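Local coordinates for protein argonaute (Marinitoga piezophila, PDB 5I4A) that uses short guide RNAs with a 5'-hydroxyl end to bind complementary single-stranded DNA or RNA targets and cleave them, at residues 295-300 / 371-376. Numbering follows the deposited sequence.
Sequences PLKAIF and DNVMAI
Met-374 N donates to Lys-297 O at 2.9 Å, Met-374 O accepts from Ile-299 N, and Ile-376 N returns to Ile-299 O: the alternating ladder of two parallel neighbours in the Mid-domain sheet. Ahead of it, at Asn-372, water links the chains: one molecule takes the N-H of Lys-297 and donates to the carbonyls of Pro-295 and Asn-372, in place of a further rung. Lys-297 suits the start of this pair, apolar as far as CE and charged at the tip. Lys-297 CB lies 4.1 Å from Val-373 CG2; farther out, past a bend at chi3 (-66°), CE passes 3.3 Å from Asn-372 O and also meets that methyl, and NZ ends in a salt bridge with Asp-371 OD2 at 3.1 Å, with a weak bond to a second water. On the face carrying Ala-298, Phe-300 and Ile-376, small Ala-298 CB lets Ile-376 CD1 approach to 3.9 Å. Ile-376 CD1 also reaches Phe-300 CE2 at 3.7 Å, oblique to the ring, the two side chains pointing the same way, while Phe-319 and Phe-340 pack on it too. An alanine in place of Phe-300 has no ring, which would probably leave Ile-376 CD1 and CG2 without their aromatic neighbour and open a gap beside Phe-319 and Phe-340. Buried amides thus pair within the sheet, hydrocarbon fills the core beneath helix 412-424, and charge is kept for the more exposed strand entrance.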
loop_
_atom_site.group_PDB
_atom_site.type_symbol
_atom_site.label_atom_id
_atom_site.label_comp_id
_atom_site.label_asym_id
_atom_site.label_seq_id
_atom_site.Cartn_x
_atom_site.Cartn_y
_atom_site.Cartn_z
ATOM N N PRO A 295 28.388 -10.852 18.472
ATOM C CA PRO A 295 28.753 -11.980 17.611
ATOM C C PRO A 295 27.635 -12.317 16.636
ATOM O O PRO A 295 26.448 -12.200 16.950
ATOM C CB PRO A 295 28.983 -13.121 18.608
ATOM C CG PRO A 295 28.080 -12.789 19.751
ATOM C CD PRO A 295 28.060 -11.283 19.843
ATOM N N LEU A 296 28.034 -12.723 15.434
ATOM C CA LEU A 296 27.119 -13.254 14.432
ATOM C C LEU A 296 27.251 -14.773 14.442
ATOM O O LEU A 296 28.275 -15.316 14.016
ATOM C CB LEU A 296 27.427 -12.680 13.052
ATOM C CG LEU A 296 26.545 -13.175 11.901
ATOM C CD1 LEU A 296 25.080 -12.872 12.173
ATOM C CD2 LEU A 296 26.987 -12.559 10.581
ATOM N N LYS A 297 26.223 -15.449 14.945
ATOM C CA LYS A 297 26.206 -16.901 15.063
ATOM C C LYS A 297 25.165 -17.475 14.111
ATOM O O LYS A 297 24.096 -16.887 13.923
ATOM C CB LYS A 297 25.909 -17.324 16.506
ATOM C CG LYS A 297 26.972 -16.869 17.503
ATOM C CD LYS A 297 26.615 -17.246 18.933
ATOM C CE LYS A 297 25.376 -16.508 19.408
ATOM N NZ LYS A 297 25.104 -16.746 20.853
ATOM N N ALA A 298 25.476 -18.624 13.510
ATOM C CA ALA A 298 24.600 -19.156 12.477
ATOM C C ALA A 298 24.785 -20.659 12.329
ATOM O O ALA A 298 25.842 -21.207 12.652
ATOM C CB ALA A 298 24.858 -18.462 11.133
ATOM N N ILE A 299 23.730 -21.314 11.841
ATOM C CA ILE A 299 23.772 -22.700 11.395
ATOM C C ILE A 299 23.034 -22.782 10.063
ATOM O O ILE A 299 22.323 -21.858 9.665
ATOM C CB ILE A 299 23.161 -23.685 12.417
ATOM C CG1 ILE A 299 21.723 -23.289 12.760
ATOM C CG2 ILE A 299 24.026 -23.771 13.671
ATOM C CD1 ILE A 299 21.034 -24.264 13.693
ATOM N N PHE A 300 23.205 -23.910 9.374
ATOM C CA PHE A 300 22.706 -24.092 8.017
ATOM C C PHE A 300 21.646 -25.186 7.967
ATOM O O PHE A 300 21.774 -26.222 8.630
ATOM C CB PHE A 300 23.845 -24.455 7.046
ATOM C CG PHE A 300 24.917 -23.407 6.936
ATOM C CD1 PHE A 300 26.003 -23.413 7.795
ATOM C CD2 PHE A 300 24.847 -22.428 5.956
ATOM C CE1 PHE A 300 26.994 -22.453 7.686
ATOM C CE2 PHE A 300 25.834 -21.467 5.846
ATOM C CZ PHE A 300 26.907 -21.480 6.711
ATOM N N ASP A 371 20.333 -17.609 22.791
ATOM C CA ASP A 371 20.773 -16.337 22.226
ATOM C C ASP A 371 20.341 -16.183 20.771
ATOM O O ASP A 371 19.457 -16.903 20.295
ATOM C CB ASP A 371 22.292 -16.192 22.338
ATOM C CG ASP A 371 22.822 -16.668 23.672
ATOM O OD1 ASP A 371 22.004 -16.888 24.589
ATOM O OD2 ASP A 371 24.053 -16.828 23.806
ATOM N N ASN A 372 20.963 -15.240 20.061
ATOM C CA ASN A 372 20.618 -14.940 18.675
ATOM C C ASN A 372 21.443 -15.836 17.761
ATOM O O ASN A 372 22.666 -15.688 17.676
ATOM C CB ASN A 372 20.874 -13.469 18.363
ATOM C CG ASN A 372 20.275 -12.542 19.400
ATOM O OD1 ASN A 372 19.095 -12.639 19.727
ATOM N ND2 ASN A 372 21.098 -11.643 19.937
ATOM N N VAL A 373 20.779 -16.761 17.073
ATOM C CA VAL A 373 21.437 -17.649 16.123
ATOM C C VAL A 373 20.619 -17.651 14.843
ATOM O O VAL A 373 19.417 -17.953 14.867
ATOM C CB VAL A 373 21.598 -19.079 16.672
ATOM C CG1 VAL A 373 22.149 -20.004 15.588
ATOM C CG2 VAL A 373 22.519 -19.078 17.881
ATOM N N MET A 374 21.266 -17.311 13.735
ATOM C CA MET A 374 20.609 -17.279 12.439
ATOM C C MET A 374 20.502 -18.683 11.863
ATOM O O MET A 374 21.454 -19.465 11.910
ATOM C CB MET A 374 21.386 -16.387 11.475
ATOM C CG MET A 374 21.643 -14.992 12.003
ATOM S SD MET A 374 20.107 -14.080 12.199
ATOM C CE MET A 374 20.663 -12.725 13.215
ATOM N N ALA A 375 19.340 -18.999 11.310
ATOM C CA ALA A 375 19.142 -20.244 10.581
ATOM C C ALA A 375 19.192 -19.905 9.095
ATOM O O ALA A 375 18.222 -19.401 8.525
ATOM C CB ALA A 375 17.831 -20.910 10.970
ATOM N N ILE A 376 20.340 -20.170 8.473
ATOM C CA ILE A 376 20.506 -19.995 7.031
ATOM C C ILE A 376 19.831 -21.184 6.354
ATOM O O ILE A 376 20.382 -22.289 6.303
ATOM C CB ILE A 376 21.980 -19.873 6.638
ATOM C CG1 ILE A 376 22.586 -18.614 7.271
ATOM C CG2 ILE A 376 22.128 -19.834 5.123
ATOM C CD1 ILE A 376 24.099 -18.586 7.269
HETATM O O HOH W 1 23.946 -13.930 15.829
HETATM O O HOH W 2 24.341 -12.174 18.901
HETATM O O HOH W 3 23.736 -14.027 20.444
#